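Local coordinates for thioredoxin family protein (Streptococcus pneumoniae, PDB 2YP6), which is a surface-exposed thioredoxin-fold lipoprotein (Etrx2) of the pneumococcus that probably reduces disulfides or oxidised partner proteins outside the cell, supporting resistance to extracellular oxidative stress, at residues P50-Q55 against E103-I108; L91-A96 against I172-A177; Q123-Q128 against I133-D138. One frame throughout, in Å; residues are numbered along the deposited sequence.

Contact 1 (P50-Q55 against E103-I108); sequences PDFTLQ and EILTVI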
loop_
_atom_site.group_PDB
_atom_site.type_symbol
_atom_site.label_atom_id
_atom_site.label_comp_id
_atom_site.label_asym_id
_atom_site.label_seq_id
_atom_site.Cartn_x
_atom_site.Cartn_y
_atom_site.Cartn_z
ATOM N N PRO A 50 -8.096 0.423 9.985
ATOM C CA PRO A 50 -7.765 -0.701 10.862
ATOM C C PRO A 50 -6.252 -0.844 11.058
ATOM O O PRO A 50 -5.437 -0.672 10.142
ATOM C CB PRO A 50 -8.341 -1.910 10.118
ATOM C CG PRO A 50 -9.422 -1.371 9.257
ATOM C CD PRO A 50 -8.958 0.009 8.856
ATOM N N ASP A 51 -5.880 -1.105 12.293
ATOM C CA ASP A 51 -4.491 -1.332 12.623
ATOM C C ASP A 51 -3.979 -2.630 12.012
ATOM O O ASP A 51 -4.744 -3.559 11.768
ATOM C CB ASP A 51 -4.323 -1.421 14.126
ATOM C CG ASP A 51 -4.284 -0.072 14.773
ATOM O OD1 ASP A 51 -3.228 0.589 14.674
ATOM O OD2 ASP A 51 -5.302 0.313 15.376
ATOM N N PHE A 52 -2.677 -2.672 11.786
ATOM C CA PHE A 52 -1.997 -3.887 11.390
ATOM C C PHE A 52 -0.548 -3.895 11.832
ATOM O O PHE A 52 0.073 -2.836 12.081
ATOM C CB PHE A 52 -2.129 -4.138 9.876
ATOM C CG PHE A 52 -1.598 -3.023 9.022
ATOM C CD1 PHE A 52 -0.234 -2.882 8.799
ATOM C CD2 PHE A 52 -2.464 -2.126 8.425
ATOM C CE1 PHE A 52 0.268 -1.834 8.002
ATOM C CE2 PHE A 52 -1.978 -1.080 7.623
ATOM C CZ PHE A 52 -0.624 -0.941 7.408
ATOM N N THR A 53 -0.030 -5.116 11.975
ATOM C CA THR A 53 1.362 -5.381 12.302
ATOM C C THR A 53 1.833 -6.457 11.323
ATOM O O THR A 53 1.379 -7.605 11.385
ATOM C CB THR A 53 1.533 -5.842 13.756
ATOM O OG1 THR A 53 1.047 -4.814 14.633
ATOM C CG2 THR A 53 2.998 -6.106 14.087
ATOM N N LEU A 54 2.721 -6.067 10.411
ATOM C CA LEU A 54 3.196 -6.982 9.356
ATOM C C LEU A 54 4.717 -6.937 9.163
ATOM O O LEU A 54 5.334 -5.892 9.378
ATOM C CB LEU A 54 2.547 -6.589 8.043
ATOM C CG LEU A 54 1.025 -6.609 8.009
ATOM C CD1 LEU A 54 0.530 -5.970 6.702
ATOM C CD2 LEU A 54 0.508 -8.039 8.220
ATOM N N GLN A 55 5.309 -8.059 8.760
ATOM C CA GLN A 55 6.694 -8.089 8.324
ATOM C C GLN A 55 6.794 -7.520 6.900
ATOM O O GLN A 55 5.982 -7.845 6.039
ATOM C CB GLN A 55 7.241 -9.528 8.329
ATOM C CG GLN A 55 7.370 -10.128 9.702
ATOM C CD GLN A 55 8.330 -9.336 10.572
ATOM O OE1 GLN A 55 7.952 -8.826 11.621
ATOM N NE2 GLN A 55 9.583 -9.231 10.134
ATOM N N GLU A 103 3.533 8.855 3.805
ATOM C CA GLU A 103 4.350 7.665 3.650
ATOM C C GLU A 103 3.623 6.722 2.717
ATOM O O GLU A 103 2.390 6.610 2.773
ATOM C CB GLU A 103 4.525 6.993 5.008
ATOM C CG GLU A 103 4.940 5.513 4.969
ATOM C CD GLU A 103 6.460 5.290 4.826
ATOM O OE1 GLU A 103 7.231 6.251 5.097
ATOM O OE2 GLU A 103 6.862 4.145 4.435
ATOM N N ILE A 104 4.384 6.017 1.896
ATOM C CA ILE A 104 3.848 4.974 1.038
ATOM C C ILE A 104 4.094 3.575 1.622
ATOM O O ILE A 104 5.235 3.228 1.986
ATOM C CB ILE A 104 4.485 5.041 -0.373
ATOM C CG1 ILE A 104 4.167 6.384 -1.017
ATOM C CG2 ILE A 104 4.025 3.885 -1.198
ATOM C CD1 ILE A 104 5.150 6.811 -2.094
ATOM N N LEU A 105 3.024 2.781 1.690
ATOM C CA LEU A 105 3.086 1.385 2.122
ATOM C C LEU A 105 2.250 0.575 1.162
ATOM O O LEU A 105 1.151 0.997 0.773
ATOM C CB LEU A 105 2.494 1.167 3.517
ATOM C CG LEU A 105 3.166 1.845 4.701
ATOM C CD1 LEU A 105 2.373 1.570 5.980
ATOM C CD2 LEU A 105 4.594 1.392 4.837
ATOM N N THR A 106 2.768 -0.579 0.759
ATOM C CA THR A 106 1.982 -1.476 -0.075
ATOM C C THR A 106 1.906 -2.819 0.615
ATOM O O THR A 106 2.791 -3.147 1.392
ATOM C CB THR A 106 2.520 -1.610 -1.509
ATOM O OG1 THR A 106 3.607 -2.549 -1.547
ATOM C CG2 THR A 106 2.957 -0.246 -2.054
ATOM N N VAL A 107 0.843 -3.567 0.315
ATOM C CA VAL A 107 0.553 -4.844 0.941
ATOM C C VAL A 107 0.227 -5.907 -0.114
ATOM O O VAL A 107 -0.599 -5.677 -1.012
ATOM C CB VAL A 107 -0.647 -4.728 1.910
ATOM C CG1 VAL A 107 -0.809 -6.038 2.726
ATOM C CG2 VAL A 107 -0.515 -3.498 2.834
ATOM N N ILE A 108 0.894 -7.051 -0.006
ATOM C CA ILE A 108 0.548 -8.240 -0.783
ATOM C C ILE A 108 0.202 -9.355 0.202
ATOM O O ILE A 108 0.451 -9.247 1.395
ATOM C CB ILE A 108 1.679 -8.702 -1.726
ATOM C CG1 ILE A 108 2.888 -9.141 -0.927
ATOM C CG2 ILE A 108 2.073 -7.606 -2.692
ATOM C CD1 ILE A 108 3.941 -9.930 -1.700
#
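Phe52 and Leu54 face Leu105 and Val107 in two apolar pairs that join P50-Q55 to E103-I108. In the first, CZ at the far end of the Phe52 ring lies 4.2 Å from CD1 of Leu105. The methyl comes in at the ring edge, close to the ring plane, so it does not sit over a face. A first torsion of 58° sets CG of Phe52 between the backbone N and the carbonyl carbon and turns the ring toward strand 102-108. In the second pair, CD1 of Leu54 is 4.2 Å from CG1 of Val107, and the two side chains lie roughly perpendicular. Both contacts are loose van der Waals touches.

The backbones stay apart: the nearest CA atoms across the segments, those of Leu54 and Val107, are 9.1 Å from each other. Strand 135-137 runs between the two strands in the sheet, and its Leu136 touches both Phe52 and Leu54. Leu74 of strand 71-76 also touches Phe52, Leu105 and Val107, while Thr143 of helix 142-146 meets Phe52 and Leu54 and Phe144 meets Val107. The four side chains thus bridge over an intervening strand within the hydrophobic layer between the central mixed sheet and a covering helix, as expected of a thioredoxin fold.

Contact 2 (L91-A96 against I172-A177); sequences LMELAA and ISNADA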
loop_
_atom_site.group_PDB
_atom_site.type_symbol
_atom_site.label_atom_id
_atom_site.label_comp_id
_atom_site.label_asym_id
_atom_site.label_seq_id
_atom_site.Cartn_x
_atom_site.Cartn_y
_atom_site.Cartn_z
ATOM N N LEU A 91 4.299 4.628 -8.914
ATOM C CA LEU A 91 4.406 4.743 -7.453
ATOM C C LEU A 91 5.858 4.996 -7.005
ATOM O O LEU A 91 6.105 5.759 -6.063
ATOM C CB LEU A 91 3.852 3.489 -6.775
ATOM C CG LEU A 91 3.696 3.585 -5.254
ATOM C CD1 LEU A 91 2.823 4.768 -4.879
ATOM C CD2 LEU A 91 3.148 2.278 -4.691
ATOM N N MET A 92 6.816 4.382 -7.694
ATOM C CA MET A 92 8.231 4.742 -7.498
ATOM C C MET A 92 8.518 6.206 -7.777
ATOM O O MET A 92 9.292 6.824 -7.030
ATOM C CB MET A 92 9.163 3.837 -8.294
ATOM C CG MET A 92 9.064 2.389 -7.837
ATOM S SD MET A 92 9.924 1.257 -8.926
ATOM C CE MET A 92 11.545 1.979 -8.972
ATOM N N GLU A 93 7.925 6.774 -8.837
ATOM C CA GLU A 93 8.018 8.224 -9.054
ATOM C C GLU A 93 7.592 9.017 -7.824
ATOM O O GLU A 93 8.239 10.009 -7.424
ATOM C CB GLU A 93 7.120 8.690 -10.208
ATOM C CG GLU A 93 7.661 8.441 -11.587
ATOM C CD GLU A 93 6.683 8.822 -12.683
ATOM O OE1 GLU A 93 5.467 8.552 -12.576
ATOM O OE2 GLU A 93 7.138 9.383 -13.677
ATOM N N LEU A 94 6.461 8.619 -7.265
ATOM C CA LEU A 94 5.924 9.301 -6.104
ATOM C C LEU A 94 6.867 9.151 -4.922
ATOM O O LEU A 94 7.137 10.133 -4.211
ATOM C CB LEU A 94 4.537 8.759 -5.773
ATOM C CG LEU A 94 3.677 9.594 -4.831
ATOM C CD1 LEU A 94 3.440 10.971 -5.425
ATOM C CD2 LEU A 94 2.384 8.890 -4.586
ATOM N N ALA A 95 7.397 7.951 -4.720
ATOM C CA ALA A 95 8.283 7.711 -3.582
ATOM C C ALA A 95 9.558 8.547 -3.668
ATOM O O ALA A 95 10.121 8.940 -2.647
ATOM C CB ALA A 95 8.612 6.253 -3.452
ATOM N N ALA A 96 9.969 8.876 -4.886
ATOM C CA ALA A 96 11.197 9.616 -5.112
ATOM C C ALA A 96 11.051 11.107 -4.830
ATOM O O ALA A 96 12.048 11.811 -4.740
ATOM C CB ALA A 96 11.666 9.415 -6.559
ATOM N N ILE A 172 -4.501 5.137 -8.879
ATOM C CA ILE A 172 -4.739 6.578 -8.760
ATOM C C ILE A 172 -3.493 7.293 -9.298
ATOM O O ILE A 172 -2.381 6.859 -9.038
ATOM C CB ILE A 172 -5.049 6.973 -7.289
ATOM C CG1 ILE A 172 -5.445 8.447 -7.188
ATOM C CG2 ILE A 172 -3.886 6.650 -6.360
ATOM C CD1 ILE A 172 -5.949 8.824 -5.813
ATOM N N SER A 173 -3.671 8.349 -10.079
ATOM C CA SER A 173 -2.525 9.074 -10.605
ATOM C C SER A 173 -1.808 9.759 -9.449
ATOM O O SER A 173 -2.426 10.068 -8.418
ATOM C CB SER A 173 -2.966 10.129 -11.609
ATOM O OG SER A 173 -3.669 11.153 -10.942
ATOM N N ASN A 174 -0.526 10.024 -9.630
ATOM C CA ASN A 174 0.235 10.716 -8.601
ATOM C C ASN A 174 -0.374 12.104 -8.376
ATOM O O ASN A 174 -0.501 12.538 -7.242
ATOM C CB ASN A 174 1.708 10.846 -8.996
ATOM C CG ASN A 174 2.452 9.530 -8.927
ATOM O OD1 ASN A 174 1.965 8.550 -8.349
ATOM N ND2 ASN A 174 3.664 9.512 -9.477
ATOM N N ALA A 175 -0.776 12.779 -9.460
ATOM C CA ALA A 175 -1.384 14.098 -9.334
ATOM C C ALA A 175 -2.638 14.028 -8.464
ATOM O O ALA A 175 -2.843 14.852 -7.576
ATOM C CB ALA A 175 -1.712 14.682 -10.704
ATOM N N ASP A 176 -3.486 13.043 -8.724
ATOM C CA ASP A 176 -4.718 12.911 -7.963
ATOM C C ASP A 176 -4.406 12.553 -6.507
ATOM O O ASP A 176 -5.059 13.058 -5.596
ATOM C CB ASP A 176 -5.637 11.870 -8.587
ATOM C CG ASP A 176 -6.347 12.382 -9.815
ATOM O OD1 ASP A 176 -6.280 13.599 -10.080
ATOM O OD2 ASP A 176 -6.993 11.570 -10.504
ATOM N N ALA A 177 -3.406 11.698 -6.267
ATOM C CA ALA A 177 -3.058 11.339 -4.895
ATOM C C ALA A 177 -2.537 12.545 -4.100
ATOM O O ALA A 177 -2.925 12.755 -2.940
ATOM C CB ALA A 177 -2.019 10.183 -4.851
#
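Chi1 of -72° places CG of Asn174 beside its backbone N and directs the amide at the helix of L91-A96, while chi1 of -164° in Leu94 swings CG away from its own N so that the isobutyl group runs alongside that amide. The two side chains lie antiparallel, each reaching past the other. Leu94 touches with several carbons: CB lies 3.6 Å from OD1 of Asn174, CD2 is 3.8 Å from the same oxygen, and CD1 packs 3.9 Å from CG of the amide. The oxygen end of the amide is therefore lined by leucine carbons.

The nitrogen end is turned toward Glu93, whose CB is 3.6 Å from ND2 of Asn174. Glu93 lies crosswise to Asn174, with carboxylate and amide planes 55° apart. The polar partner of ND2 is the backbone O of Glu90, one turn earlier in the helix, to which it donates a hydrogen bond; this ties the buried amide to the helix backbone.

Here helix 88-96, which follows the Cys81-Cys84 disulfide in the chain, meets the start of the last helix, 174-182. In this thioredoxin fold both pack against the central sheet, where Tyr73 of strand 71-76 touches Leu94, Ile172 and Ala177. Leu94 also reaches Phe102, at the beginning of strand 102-108.

Asn174 is the first residue of its helix. Just before it, Ser173 serves as N-cap: its OG accepts from N of Asp176 at 2.9 Å. This capping bond holds the first turn from which Asn174 projects toward the neighbouring helix.

Contact 3 (Q123-Q128 against I133-D138); sequences QWFQEQ and IPVLYD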
loop_
_atom_site.group_PDB
_atom_site.type_symbol
_atom_site.label_atom_id
_atom_site.label_comp_id
_atom_site.label_asym_id
_atom_site.label_seq_id
_atom_site.Cartn_x
_atom_site.Cartn_y
_atom_site.Cartn_z
ATOM N N GLN A 123 12.567 -11.872 -5.430
ATOM C CA GLN A 123 13.341 -12.080 -6.640
ATOM C C GLN A 123 12.596 -11.484 -7.834
ATOM O O GLN A 123 13.162 -10.722 -8.632
ATOM C CB GLN A 123 13.613 -13.584 -6.854
ATOM C CG GLN A 123 14.068 -13.930 -8.281
ATOM C CD GLN A 123 14.360 -15.426 -8.498
ATOM O OE1 GLN A 123 13.893 -16.289 -7.748
ATOM N NE2 GLN A 123 15.136 -15.727 -9.537
ATOM N N TRP A 124 11.316 -11.812 -7.945
ATOM C CA TRP A 124 10.478 -11.268 -9.006
ATOM C C TRP A 124 10.425 -9.719 -8.954
ATOM O O TRP A 124 10.545 -9.050 -9.976
ATOM C CB TRP A 124 9.058 -11.838 -8.882
ATOM C CG TRP A 124 8.114 -11.226 -9.852
ATOM C CD1 TRP A 124 7.937 -11.589 -11.153
ATOM C CD2 TRP A 124 7.223 -10.121 -9.620
ATOM N NE1 TRP A 124 6.987 -10.789 -11.738
ATOM C CE2 TRP A 124 6.540 -9.878 -10.826
ATOM C CE3 TRP A 124 6.935 -9.319 -8.513
ATOM C CZ2 TRP A 124 5.600 -8.862 -10.960
ATOM C CZ3 TRP A 124 5.992 -8.329 -8.646
ATOM C CH2 TRP A 124 5.332 -8.112 -9.859
ATOM N N PHE A 125 10.248 -9.174 -7.758
ATOM C CA PHE A 125 10.105 -7.732 -7.559
ATOM C C PHE A 125 11.343 -7.018 -8.097
ATOM O O PHE A 125 11.254 -6.048 -8.853
ATOM C CB PHE A 125 9.932 -7.475 -6.061
ATOM C CG PHE A 125 9.581 -6.061 -5.696
ATOM C CD1 PHE A 125 8.289 -5.603 -5.801
ATOM C CD2 PHE A 125 10.546 -5.217 -5.202
ATOM C CE1 PHE A 125 7.975 -4.312 -5.437
ATOM C CE2 PHE A 125 10.238 -3.942 -4.841
ATOM C CZ PHE A 125 8.952 -3.492 -4.947
ATOM N N GLN A 126 12.500 -7.537 -7.718
ATOM C CA GLN A 126 13.773 -6.949 -8.128
ATOM C C GLN A 126 13.995 -7.055 -9.629
ATOM O O GLN A 126 14.558 -6.149 -10.233
ATOM C CB GLN A 126 14.919 -7.602 -7.357
ATOM C CG GLN A 126 16.281 -7.319 -7.949
ATOM C CD GLN A 126 17.397 -7.356 -6.912
ATOM O OE1 GLN A 126 17.178 -7.741 -5.756
ATOM N NE2 GLN A 126 18.601 -6.941 -7.319
ATOM N N GLU A 127 13.544 -8.150 -10.228
ATOM C CA GLU A 127 13.723 -8.397 -11.665
ATOM C C GLU A 127 12.897 -7.426 -12.504
ATOM O O GLU A 127 13.224 -7.175 -13.657
ATOM C CB GLU A 127 13.274 -9.806 -12.033
ATOM C CG GLU A 127 14.255 -10.922 -11.769
ATOM C CD GLU A 127 13.593 -12.293 -11.881
ATOM O OE1 GLU A 127 12.585 -12.422 -12.615
ATOM O OE2 GLU A 127 14.070 -13.238 -11.219
ATOM N N GLN A 128 11.798 -6.932 -11.944
ATOM C CA GLN A 128 10.973 -5.943 -12.636
ATOM C C GLN A 128 11.616 -4.562 -12.603
ATOM O O GLN A 128 11.131 -3.643 -13.249
ATOM C CB GLN A 128 9.571 -5.852 -12.004
ATOM C CG GLN A 128 8.827 -7.186 -11.848
ATOM C CD GLN A 128 8.896 -8.069 -13.074
ATOM O OE1 GLN A 128 8.475 -7.679 -14.159
ATOM N NE2 GLN A 128 9.440 -9.278 -12.906
ATOM N N ILE A 133 9.987 0.924 -2.620
ATOM C CA ILE A 133 8.576 0.831 -2.264
ATOM C C ILE A 133 8.447 -0.228 -1.182
ATOM O O ILE A 133 8.794 -1.368 -1.430
ATOM C CB ILE A 133 7.717 0.378 -3.468
ATOM C CG1 ILE A 133 7.730 1.442 -4.557
ATOM C CG2 ILE A 133 6.271 0.087 -3.033
ATOM C CD1 ILE A 133 7.270 2.796 -4.088
ATOM N N PRO A 134 7.968 0.141 0.019
ATOM C CA PRO A 134 7.718 -0.893 1.028
ATOM C C PRO A 134 6.685 -1.903 0.598
ATOM O O PRO A 134 5.597 -1.556 0.103
ATOM C CB PRO A 134 7.193 -0.097 2.227
ATOM C CG PRO A 134 7.728 1.265 2.035
ATOM C CD PRO A 134 7.741 1.495 0.570
ATOM N N VAL A 135 7.010 -3.169 0.808
ATOM C CA VAL A 135 6.038 -4.215 0.565
ATOM C C VAL A 135 5.857 -4.998 1.843
ATOM O O VAL A 135 6.813 -5.570 2.369
ATOM C CB VAL A 135 6.479 -5.185 -0.547
ATOM C CG1 VAL A 135 5.428 -6.278 -0.742
ATOM C CG2 VAL A 135 6.741 -4.443 -1.853
ATOM N N LEU A 136 4.628 -5.003 2.338
ATOM C CA LEU A 136 4.301 -5.695 3.567
ATOM C C LEU A 136 3.613 -7.017 3.237
ATOM O O LEU A 136 2.808 -7.095 2.308
ATOM C CB LEU A 136 3.380 -4.835 4.413
ATOM C CG LEU A 136 3.901 -3.430 4.752
ATOM C CD1 LEU A 136 2.956 -2.809 5.751
ATOM C CD2 LEU A 136 5.338 -3.442 5.265
ATOM N N TYR A 137 3.922 -8.033 4.032
ATOM C CA TYR A 137 3.461 -9.395 3.782
ATOM C C TYR A 137 2.277 -9.723 4.663
ATOM O O TYR A 137 2.434 -10.012 5.843
ATOM C CB TYR A 137 4.568 -10.368 4.116
ATOM C CG TYR A 137 5.703 -10.448 3.117
ATOM C CD1 TYR A 137 5.643 -9.798 1.897
ATOM C CD2 TYR A 137 6.818 -11.216 3.393
ATOM C CE1 TYR A 137 6.697 -9.892 0.972
ATOM C CE2 TYR A 137 7.861 -11.331 2.480
ATOM C CZ TYR A 137 7.792 -10.671 1.271
ATOM O OH TYR A 137 8.841 -10.779 0.377
ATOM N N ASP A 138 1.095 -9.740 4.067
ATOM C CA ASP A 138 -0.125 -10.125 4.763
ATOM C C ASP A 138 -0.257 -11.655 4.719
ATOM O O ASP A 138 -1.090 -12.202 4.012
ATOM C CB ASP A 138 -1.325 -9.466 4.101
ATOM C CG ASP A 138 -2.550 -9.476 4.982
ATOM O OD1 ASP A 138 -2.380 -9.515 6.215
ATOM O OD2 ASP A 138 -3.668 -9.429 4.438
#
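Phe125 carries this contact, leaning out from Q123-Q128 onto Val135 and Ile133. Its CB leaves the helix on the side facing I133-D138, and CG lies anti to the backbone N (chi1 -172°), which extends the ring toward the strand. Along the ring, CE1 is the first atom to meet the other segment, 3.8 Å from CG2 of Val135. CZ, at the tip, touches the same methyl at 3.9 Å and also approaches the backbone O of Ile133 at 4.1 Å and its CB at 4.3 Å. Both the methyl and the carbonyl oxygen approach the ring obliquely. Phe125 and Val135 meet head-on, one from the helix and one from the strand. The contact is mainly apolar, carried by side chains apart from the approach to the Ile133 carbonyl; the CA atoms of Phe125 and Val135 are 9.7 Å apart.

Following the helix in the chain, Gln128 folds back over Trp124. Its CG rests 3.6 Å above one face of the indole, toward the rim, and its NE2 donates to O of Trp124 at 3.1 Å, with an N-H...O angle of 151°. The backbone N of Gln128 reaches that oxygen from the opposite face of the carbonyl plane, so two donors from a single residue grip the carbonyl.

The Phe125 ring also meets Tyr130 edge-to-face and touches Met57. Phe121, one turn before Phe125 in helix 120-127, also touches Val135, while Ile133 turns the end of its side chain toward helix 88-96. Helix 120-127 thus packs through Phe125 on strand 135-137 and the residues leading into it, within the beta-alpha-beta unit of strand 102-108, helix 120-127 and strand 135-137.

The three contacts meet around strand 102-108 and the residues leading into strand 135-137. Contacts 1 and 3, with centres about 13 Å apart, share neighbouring strands: Leu136 N lies 2.8 Å from Thr106 O, a probable backbone hydrogen bond, and Thr106 OG1 bonds to Pro134 O. Contact 2, centred about 18 Å from contact 1, joins it where Ile104 CD1 packs 3.6 Å from Ala95 CA. Ile133 of contact 3 meets contact 2, with CG1 3.7 Å from Met92 CG. The bound 3-cyclohexyl-1-propylphosphocholine, in a pocket including Trp80 and Phe144, lies about 9 Å from the Val107 side chain and about 13 Å from that of Val135. Trp80 directly precedes Cys81 of the Cys81-Cys84 disulfide, the probable redox site.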